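Local coordinates for protein diguanylate cyclase/phosphodiesterase (PDB 3MTK) that probably takes part in cyclic di-GMP signalling, this chain being the GGDEF domain of a longer protein that also carries PAS and EAL domains, at residues Y38-E43 with I125-I130; K68-I73 with S106-P111; E76-F81 with I91-N96. All coordinates share one frame; numbering follows the deposited sequence.

The three contacts show how one sheet of a GGDEF domain is built and covered. Contacts 1 and 3 lie in that sheet, their centres about 10 Å apart: strand 37-44 adjoins strand 87-93, and Leu39 CD1 packs on Ile91 CD1 at 3.5 Å. Contact 2, centred about 16 Å from contact 1 and 15 Å from contact 3, joins two helices lying over one face; there Leu42 CD2 of the sheet lies 4.2 Å from Ile70 CD1, with Leu108 beside it. Contacts 2 and 3 are both nested within the chain loop that contact 1 closes. The hairpin of contact 3 carries at its turn the place of the family's GGDEF signature, here divergent in sequence.

Contact 1: Y38-E43 with I125-I130; sequences YLIFLE and IGAAQI
The carbonyl oxygen of Leu39 is approached by two donors of the facing strand: Ala128 N gives it a hydrogen bond of 2.7 Å, and the CA-H of Ala127 adds a weaker contact. Leu39 N answers with a bond of 2.9 Å to Ala128 O. One step along, Phe41 and Gly126 repeat the arrangement, with Gly126 N 2.8 Å from Phe41 O and Phe41 N also bonded to Gly126 O. These are the hydrogen-bonded pairs of an antiparallel ladder; Tyr38-Gln129, Ile40-Ala127 and Leu42-Ile125 are the non-hydrogen-bonded pairs between and beyond them. The ladder joins the first and fourth strands of the 4-1-3-2 ferredoxin-like core that GGDEF domains share with nucleotidyl cyclases.

Ile40 and Leu42 lie on the face beneath helix 97-108. Branch methyls meet there: Ile40 CG2 presses on Ile125 CG2 at 3.5 Å, tighter than ordinary van der Waals contact, while its other arm, CG1, rests on Ala127 CB at 3.8 Å. Leu42 and Ile125 run side by side in the same direction, CG to CG1 3.6 Å. Leu39 and Phe41 point to the opposite face, where helix 137-154 packs.

At the far end of this ladder the Gln129 chain is bent at its second torsion (96°), which folds its amide back beside the Tyr38 ring. Ring and amide planes stand 49° apart, and Tyr38 CE2 lies 3.4 Å from Gln129 OE1. The amide nitrogen turns to Asp36, whose carboxylate accepts a hydrogen bond from it and limits rotation of the group. Beside Tyr38, Ile130 lays CG1 alongside the backbone, 3.9 Å from Leu39 N.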
loop_
_atom_site.group_PDB
_atom_site.type_symbol
_atom_site.label_atom_id
_atom_site.label_comp_id
_atom_site.label_asym_id
_atom_site.label_seq_id
_atom_site.Cartn_x
_atom_site.Cartn_y
_atom_site.Cartn_z
ATOM N N TYR A 38 -1.934 -10.778 -5.659
ATOM C CA TYR A 38 -1.827 -10.479 -4.242
ATOM C C TYR A 38 -2.354 -9.124 -3.801
ATOM O O TYR A 38 -2.366 -8.159 -4.563
ATOM C CB TYR A 38 -0.365 -10.579 -3.790
ATOM C CG TYR A 38 0.283 -11.923 -4.012
ATOM C CD1 TYR A 38 0.647 -12.345 -5.292
ATOM C CD2 TYR A 38 0.533 -12.778 -2.940
ATOM C CE1 TYR A 38 1.240 -13.587 -5.496
ATOM C CE2 TYR A 38 1.126 -14.021 -3.135
ATOM C CZ TYR A 38 1.475 -14.417 -4.414
ATOM O OH TYR A 38 2.063 -15.643 -4.606
ATOM N N LEU A 39 -2.796 -9.073 -2.550
ATOM C CA LEU A 39 -3.252 -7.836 -1.942
ATOM C C LEU A 39 -2.042 -7.444 -1.102
ATOM O O LEU A 39 -1.488 -8.284 -0.385
ATOM C CB LEU A 39 -4.449 -8.074 -1.023
ATOM C CG LEU A 39 -4.934 -6.819 -0.287
ATOM C CD1 LEU A 39 -5.353 -5.764 -1.291
ATOM C CD2 LEU A 39 -6.088 -7.167 0.629
ATOM N N ILE A 40 -1.619 -6.190 -1.201
ATOM C CA ILE A 40 -0.470 -5.714 -0.445
ATOM C C ILE A 40 -0.807 -4.440 0.309
ATOM O O ILE A 40 -1.420 -3.516 -0.243
ATOM C CB ILE A 40 0.733 -5.431 -1.375
ATOM C CG1 ILE A 40 1.078 -6.689 -2.165
ATOM C CG2 ILE A 40 1.948 -5.021 -0.557
ATOM C CD1 ILE A 40 1.951 -6.421 -3.357
ATOM N N PHE A 41 -0.404 -4.410 1.574
ATOM C CA PHE A 41 -0.624 -3.270 2.451
ATOM C C PHE A 41 0.718 -2.599 2.762
ATOM O O PHE A 41 1.631 -3.237 3.289
ATOM C CB PHE A 41 -1.279 -3.741 3.760
ATOM C CG PHE A 41 -2.789 -3.741 3.740
ATOM C CD1 PHE A 41 -3.497 -3.509 2.565
ATOM C CD2 PHE A 41 -3.504 -3.989 4.907
ATOM C CE1 PHE A 41 -4.902 -3.529 2.548
ATOM C CE2 PHE A 41 -4.914 -4.010 4.906
ATOM C CZ PHE A 41 -5.613 -3.780 3.719
ATOM N N LEU A 42 0.850 -1.324 2.415
ATOM C CA LEU A 42 2.087 -0.608 2.706
ATOM C C LEU A 42 1.797 0.482 3.722
ATOM O O LEU A 42 0.878 1.298 3.544
ATOM C CB LEU A 42 2.687 0.062 1.466
ATOM C CG LEU A 42 3.231 -0.710 0.275
ATOM C CD1 LEU A 42 2.080 -1.139 -0.652
ATOM C CD2 LEU A 42 4.176 0.201 -0.482
ATOM N N GLU A 43 2.594 0.517 4.778
ATOM C CA GLU A 43 2.405 1.531 5.799
ATOM C C GLU A 43 3.606 2.474 5.861
ATOM O O GLU A 43 4.756 2.038 5.915
ATOM C CB GLU A 43 2.184 0.871 7.163
ATOM C CG GLU A 43 1.894 1.873 8.274
ATOM C CD GLU A 43 1.563 1.215 9.598
ATOM O OE1 GLU A 43 1.020 0.093 9.582
ATOM O OE2 GLU A 43 1.830 1.826 10.653
ATOM N N ILE A 125 5.494 -3.664 4.966
ATOM C CA ILE A 125 4.570 -4.235 4.010
ATOM C C ILE A 125 3.968 -5.563 4.429
ATOM O O ILE A 125 4.678 -6.473 4.857
ATOM C CB ILE A 125 5.264 -4.399 2.642
ATOM C CG1 ILE A 125 5.405 -3.027 1.983
ATOM C CG2 ILE A 125 4.487 -5.346 1.758
ATOM C CD1 ILE A 125 6.155 -3.051 0.648
ATOM N N GLY A 126 2.649 -5.650 4.306
ATOM C CA GLY A 126 1.939 -6.868 4.629
ATOM C C GLY A 126 1.251 -7.286 3.344
ATOM O O GLY A 126 0.586 -6.465 2.702
ATOM N N ALA A 127 1.411 -8.542 2.946
ATOM C CA ALA A 127 0.789 -9.005 1.704
ATOM C C ALA A 127 0.034 -10.321 1.875
ATOM O O ALA A 127 0.330 -11.107 2.775
ATOM C CB ALA A 127 1.852 -9.148 0.617
ATOM N N ALA A 128 -0.943 -10.560 1.006
ATOM C CA ALA A 128 -1.721 -11.791 1.093
ATOM C C ALA A 128 -2.228 -12.302 -0.261
ATOM O O ALA A 128 -2.742 -11.537 -1.080
ATOM C CB ALA A 128 -2.887 -11.590 2.046
ATOM N N GLN A 129 -2.063 -13.603 -0.482
ATOM C CA GLN A 129 -2.506 -14.272 -1.702
ATOM C C GLN A 129 -4.021 -14.130 -1.828
ATOM O O GLN A 129 -4.763 -14.638 -0.983
ATOM C CB GLN A 129 -2.154 -15.758 -1.620
ATOM C CG GLN A 129 -2.489 -16.586 -2.857
ATOM C CD GLN A 129 -1.301 -16.740 -3.780
ATOM O OE1 GLN A 129 -0.218 -17.147 -3.351
ATOM N NE2 GLN A 129 -1.494 -16.421 -5.054
ATOM N N ILE A 130 -4.484 -13.435 -2.864
ATOM C CA ILE A 130 -5.919 -13.271 -3.074
ATOM C C ILE A 130 -6.545 -14.630 -3.376
ATOM O O ILE A 130 -6.057 -15.375 -4.227
ATOM C CB ILE A 130 -6.229 -12.341 -4.263
ATOM C CG1 ILE A 130 -5.953 -10.885 -3.883
ATOM C CG2 ILE A 130 -7.678 -12.534 -4.704
ATOM C CD1 ILE A 130 -6.304 -9.892 -4.972
#

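Contact 2: K68-I73 with S106-P111; sequences KRIKDI and SQLLLP
Arg69 leaves helix 56-74 with its CB directed toward residues 106-111, a worked example of an arginine spending both its aliphatic and its charged parts. CG comes within 4.2 Å of Leu108 CD2, the two side chains passing one another antiparallel. CD then lies against the end of the neighbouring helix, 3.5 Å from Gln107 O, and NE passes the same oxygen at a longer distance. A bend at the third torsion (-59°) turns the guanidinium toward the backbone that follows. NH1 there serves two carbonyls: it bonds Leu110 O at 2.6 Å, approaching from above that carbonyl's plane, and Gln107 O at 2.9 Å, which lies 26° out of the guanidinium plane. NH2 reaches Pro111 O at 2.9 Å, a nearly straight bond (172°) in the guanidinium plane.

The guanidinium sits where helix 97-108 gives way to the loop; Gln107 O is shared with the N-H of Leu110, while the other two carbonyls belong to the loop. Carbonyls gathered near the end of a helix would probably favour the positive charge, and three of them hold the group's rotation, while Tyr112 adds a cation-pi contact. Both helices lie over the same face of the ferredoxin-like sheet.

Deeper in, Ile70 places CG1 3.9 Å from Leu108 CD2, crossing it at a slant between the helices and reaching down to Phe88 and Ile90 of the sheet. A turn further along helix 56-74, Ile73 brings its CG2 methyl to 3.1 Å from Gln107 OE1, a tight approach, the extended glutamine chain running past in the opposite sense.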
loop_
_atom_site.group_PDB
_atom_site.type_symbol
_atom_site.label_atom_id
_atom_site.label_comp_id
_atom_site.label_asym_id
_atom_site.label_seq_id
_atom_site.Cartn_x
_atom_site.Cartn_y
_atom_site.Cartn_z
ATOM N N LYS A 68 2.468 8.676 -5.900
ATOM C CA LYS A 68 2.889 8.623 -7.291
ATOM C C LYS A 68 3.975 7.582 -7.530
ATOM O O LYS A 68 3.943 6.857 -8.527
ATOM C CB LYS A 68 3.330 10.008 -7.759
ATOM C CG LYS A 68 2.157 10.984 -7.766
ATOM C CD LYS A 68 2.513 12.353 -8.311
ATOM C CE LYS A 68 1.319 13.306 -8.212
ATOM N NZ LYS A 68 1.710 14.704 -8.569
ATOM N N ARG A 69 4.927 7.487 -6.612
ATOM C CA ARG A 69 5.981 6.494 -6.765
ATOM C C ARG A 69 5.347 5.094 -6.709
ATOM O O ARG A 69 5.662 4.221 -7.513
ATOM C CB ARG A 69 7.027 6.668 -5.660
ATOM C CG ARG A 69 8.248 5.800 -5.809
ATOM C CD ARG A 69 9.380 6.189 -4.829
ATOM N NE ARG A 69 9.831 7.573 -4.982
ATOM C CZ ARG A 69 10.852 8.108 -4.305
ATOM N NH1 ARG A 69 11.528 7.370 -3.429
ATOM N NH2 ARG A 69 11.196 9.380 -4.500
ATOM N N ILE A 70 4.443 4.885 -5.759
ATOM C CA ILE A 70 3.776 3.594 -5.629
ATOM C C ILE A 70 3.041 3.343 -6.942
ATOM O O ILE A 70 3.164 2.291 -7.558
ATOM C CB ILE A 70 2.742 3.607 -4.480
ATOM C CG1 ILE A 70 3.441 3.845 -3.138
ATOM C CG2 ILE A 70 1.983 2.306 -4.451
ATOM C CD1 ILE A 70 2.503 3.779 -1.943
ATOM N N LYS A 71 2.274 4.335 -7.366
ATOM C CA LYS A 71 1.526 4.229 -8.597
ATOM C C LYS A 71 2.486 3.907 -9.749
ATOM O O LYS A 71 2.164 3.116 -10.630
ATOM C CB LYS A 71 0.779 5.549 -8.840
ATOM C CG LYS A 71 -0.140 5.565 -10.036
ATOM C CD LYS A 71 -1.435 6.337 -9.742
ATOM C CE LYS A 71 -1.198 7.764 -9.231
ATOM N NZ LYS A 71 -0.573 8.671 -10.230
ATOM N N ASP A 72 3.681 4.490 -9.711
ATOM C CA ASP A 72 4.665 4.284 -10.767
ATOM C C ASP A 72 5.291 2.891 -10.829
ATOM O O ASP A 72 5.231 2.230 -11.867
ATOM C CB ASP A 72 5.770 5.344 -10.667
ATOM C CG ASP A 72 6.770 5.263 -11.816
ATOM O OD1 ASP A 72 7.816 4.584 -11.679
ATOM O OD2 ASP A 72 6.498 5.875 -12.870
ATOM N N ILE A 73 5.897 2.429 -9.743
ATOM C CA ILE A 73 6.519 1.114 -9.796
ATOM C C ILE A 73 5.457 0.022 -9.778
ATOM O O ILE A 73 5.745 -1.141 -10.053
ATOM C CB ILE A 73 7.551 0.900 -8.634
ATOM C CG1 ILE A 73 6.878 0.295 -7.404
ATOM C CG2 ILE A 73 8.222 2.230 -8.287
ATOM C CD1 ILE A 73 5.863 1.193 -6.751
ATOM N N SER A 106 12.772 -1.027 -2.062
ATOM C CA SER A 106 14.082 -0.424 -2.285
ATOM C C SER A 106 13.910 0.957 -2.904
ATOM O O SER A 106 14.649 1.891 -2.581
ATOM C CB SER A 106 14.921 -1.289 -3.220
ATOM O OG SER A 106 14.413 -1.238 -4.539
ATOM N N GLN A 107 12.929 1.083 -3.787
ATOM C CA GLN A 107 12.652 2.353 -4.436
ATOM C C GLN A 107 11.927 3.333 -3.510
ATOM O O GLN A 107 12.220 4.540 -3.502
ATOM C CB GLN A 107 11.831 2.104 -5.699
ATOM C CG GLN A 107 12.600 1.262 -6.710
ATOM C CD GLN A 107 11.754 0.842 -7.888
ATOM O OE1 GLN A 107 11.289 1.678 -8.666
ATOM N NE2 GLN A 107 11.543 -0.463 -8.027
ATOM N N LEU A 108 10.977 2.823 -2.729
ATOM C CA LEU A 108 10.245 3.674 -1.797
ATOM C C LEU A 108 11.206 4.244 -0.764
ATOM O O LEU A 108 11.013 5.343 -0.257
ATOM C CB LEU A 108 9.147 2.879 -1.097
ATOM C CG LEU A 108 7.847 2.711 -1.888
ATOM C CD1 LEU A 108 6.903 1.790 -1.118
ATOM C CD2 LEU A 108 7.209 4.081 -2.123
ATOM N N LEU A 109 12.250 3.481 -0.471
ATOM C CA LEU A 109 13.260 3.869 0.495
ATOM C C LEU A 109 14.121 5.004 -0.030
ATOM O O LEU A 109 14.870 5.616 0.728
ATOM C CB LEU A 109 14.127 2.659 0.832
ATOM C CG LEU A 109 13.893 1.961 2.171
ATOM C CD1 LEU A 109 12.487 2.204 2.682
ATOM C CD2 LEU A 109 14.178 0.489 2.005
ATOM N N LEU A 110 14.012 5.279 -1.328
ATOM C CA LEU A 110 14.778 6.353 -1.963
ATOM C C LEU A 110 14.237 7.713 -1.517
ATOM O O LEU A 110 13.030 7.887 -1.357
ATOM C CB LEU A 110 14.712 6.230 -3.495
ATOM C CG LEU A 110 15.921 5.617 -4.207
ATOM C CD1 LEU A 110 16.342 4.339 -3.533
ATOM C CD2 LEU A 110 15.582 5.370 -5.650
ATOM N N PRO A 111 15.124 8.696 -1.329
ATOM C CA PRO A 111 14.745 10.044 -0.891
ATOM C C PRO A 111 13.635 10.698 -1.706
ATOM O O PRO A 111 13.370 10.318 -2.846
ATOM C CB PRO A 111 16.055 10.825 -0.999
ATOM C CG PRO A 111 17.116 9.759 -0.824
ATOM C CD PRO A 111 16.562 8.627 -1.640
#

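Contact 3: E76-F81 with I91-N96; sequences EGNKAF and ICKSEN
With CG anti to the carbonyl carbon (chi1 -66°), Asn78 lays its amide over Cys92, while a similar torsion in Phe81 (-43°) swings its ring to Ile91. The asparagine touches along its length: CB sits 3.3 Å from Ile91 O, OD1 lies 3.4 Å from Cys92 CB, and ND2 comes to 3.5 Å from Cys92 CA. On the opposite face, Ile91 CG1 meets the edge of the Phe81 ring, near its plane, at 3.4 Å from CE1. Lys79 adds its CB, 4.2 Å from Ile91 CB, before the bent chain leads its amine away.

Between these faces Lys79 and Ile91 form an antiparallel hydrogen-bonded pair of the beta hairpin: Lys79 N bonds Ile91 O at 3.1 Å, and Ile91 N returns to Lys79 O at 3.0 Å. Strand 79-84 is the outermost on this side of the sheet. Helix 18-30 packs on the face with Phe81 and Ile91 through Leu21, whereas Phe100 of helix 97-108 touches Asn78 and Cys92. The chemistry implies a division of labour, reciprocal backbone bonds setting the hairpin's alignment beside van der Waals contacts on its two faces, whose side chains also reach different helices.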
loop_
_atom_site.group_PDB
_atom_site.type_symbol
_atom_site.label_atom_id
_atom_site.label_comp_id
_atom_site.label_asym_id
_atom_site.label_seq_id
_atom_site.Cartn_x
_atom_site.Cartn_y
_atom_site.Cartn_z
ATOM N N GLU A 76 0.364 -0.290 -14.688
ATOM C CA GLU A 76 -1.004 0.028 -15.087
ATOM C C GLU A 76 -1.913 -1.187 -14.927
ATOM O O GLU A 76 -3.106 -1.041 -14.644
ATOM C CB GLU A 76 -1.033 0.524 -16.533
ATOM C CG GLU A 76 -0.137 1.729 -16.781
ATOM C CD GLU A 76 -0.245 2.254 -18.199
ATOM O OE1 GLU A 76 -0.139 1.438 -19.140
ATOM O OE2 GLU A 76 -0.428 3.479 -18.370
ATOM N N GLY A 77 -1.342 -2.380 -15.100
ATOM C CA GLY A 77 -2.108 -3.607 -14.954
ATOM C C GLY A 77 -2.417 -3.918 -13.495
ATOM O O GLY A 77 -3.159 -4.852 -13.189
ATOM N N ASN A 78 -1.834 -3.131 -12.594
ATOM C CA ASN A 78 -2.038 -3.290 -11.158
ATOM C C ASN A 78 -2.720 -2.044 -10.614
ATOM O O ASN A 78 -2.605 -0.962 -11.194
ATOM C CB ASN A 78 -0.697 -3.507 -10.455
ATOM C CG ASN A 78 -0.048 -4.821 -10.838
ATOM O OD1 ASN A 78 1.156 -5.004 -10.665
ATOM N ND2 ASN A 78 -0.849 -5.747 -11.353
ATOM N N LYS A 79 -3.428 -2.201 -9.502
ATOM C CA LYS A 79 -4.152 -1.093 -8.889
ATOM C C LYS A 79 -3.524 -0.635 -7.584
ATOM O O LYS A 79 -3.006 -1.444 -6.807
ATOM C CB LYS A 79 -5.605 -1.503 -8.630
ATOM C CG LYS A 79 -6.424 -1.729 -9.884
ATOM C CD LYS A 79 -6.623 -0.428 -10.650
ATOM C CE LYS A 79 -7.419 0.590 -9.830
ATOM N NZ LYS A 79 -7.846 1.784 -10.628
ATOM N N ALA A 80 -3.583 0.671 -7.349
ATOM C CA ALA A 80 -3.032 1.269 -6.143
ATOM C C ALA A 80 -4.134 2.067 -5.453
ATOM O O ALA A 80 -4.879 2.793 -6.111
ATOM C CB ALA A 80 -1.867 2.176 -6.501
ATOM N N PHE A 81 -4.236 1.932 -4.130
ATOM C CA PHE A 81 -5.262 2.638 -3.365
ATOM C C PHE A 81 -4.724 3.314 -2.115
ATOM O O PHE A 81 -3.687 2.914 -1.574
ATOM C CB PHE A 81 -6.362 1.666 -2.929
ATOM C CG PHE A 81 -6.775 0.699 -3.995
ATOM C CD1 PHE A 81 -5.991 -0.414 -4.289
ATOM C CD2 PHE A 81 -7.937 0.907 -4.725
ATOM C CE1 PHE A 81 -6.359 -1.304 -5.295
ATOM C CE2 PHE A 81 -8.315 0.023 -5.739
ATOM C CZ PHE A 81 -7.525 -1.084 -6.022
ATOM N N ILE A 91 -3.212 -4.130 -5.604
ATOM C CA ILE A 91 -3.760 -5.382 -6.097
ATOM C C ILE A 91 -2.776 -5.683 -7.206
ATOM O O ILE A 91 -2.605 -4.862 -8.106
ATOM C CB ILE A 91 -5.127 -5.224 -6.766
ATOM C CG1 ILE A 91 -6.144 -4.620 -5.794
ATOM C CG2 ILE A 91 -5.584 -6.578 -7.283
ATOM C CD1 ILE A 91 -6.451 -5.473 -4.612
ATOM N N CYS A 92 -2.115 -6.830 -7.157
ATOM C CA CYS A 92 -1.166 -7.145 -8.213
ATOM C C CYS A 92 -1.050 -8.623 -8.524
ATOM O O CYS A 92 -1.100 -9.472 -7.634
ATOM C CB CYS A 92 0.222 -6.616 -7.858
ATOM S SG CYS A 92 1.061 -7.614 -6.630
ATOM N N LYS A 93 -0.896 -8.917 -9.808
ATOM C CA LYS A 93 -0.722 -10.284 -10.274
ATOM C C LYS A 93 0.783 -10.405 -10.466
ATOM O O LYS A 93 1.387 -9.580 -11.148
ATOM C CB LYS A 93 -1.456 -10.489 -11.604
ATOM C CG LYS A 93 -1.120 -9.440 -12.659
ATOM C CD LYS A 93 -1.879 -9.669 -13.955
ATOM C CE LYS A 93 -1.419 -8.700 -15.032
ATOM N NZ LYS A 93 -2.168 -8.887 -16.304
ATOM N N SER A 94 1.398 -11.408 -9.848
ATOM C CA SER A 94 2.841 -11.565 -9.976
ATOM C C SER A 94 3.345 -12.970 -9.686
ATOM O O SER A 94 3.023 -13.564 -8.654
ATOM C CB SER A 94 3.553 -10.574 -9.056
ATOM O OG SER A 94 3.152 -9.248 -9.348
ATOM N N GLU A 95 4.148 -13.490 -10.612
ATOM C CA GLU A 95 4.720 -14.820 -10.478
ATOM C C GLU A 95 5.659 -14.834 -9.278
ATOM O O GLU A 95 5.685 -15.796 -8.507
ATOM C CB GLU A 95 5.462 -15.195 -11.763
ATOM C CG GLU A 95 4.536 -15.375 -12.963
ATOM C CD GLU A 95 5.276 -15.712 -14.246
ATOM O OE1 GLU A 95 4.605 -16.035 -15.252
ATOM O OE2 GLU A 95 6.525 -15.649 -14.252
ATOM N N ASN A 96 6.421 -13.756 -9.126
ATOM C CA ASN A 96 7.344 -13.606 -8.005
ATOM C C ASN A 96 6.969 -12.310 -7.281
ATOM O O ASN A 96 7.410 -11.223 -7.659
ATOM C CB ASN A 96 8.791 -13.527 -8.498
ATOM C CG ASN A 96 9.791 -13.566 -7.358
ATOM O OD1 ASN A 96 9.690 -12.795 -6.399
ATOM N ND2 ASN A 96 10.765 -14.466 -7.455
#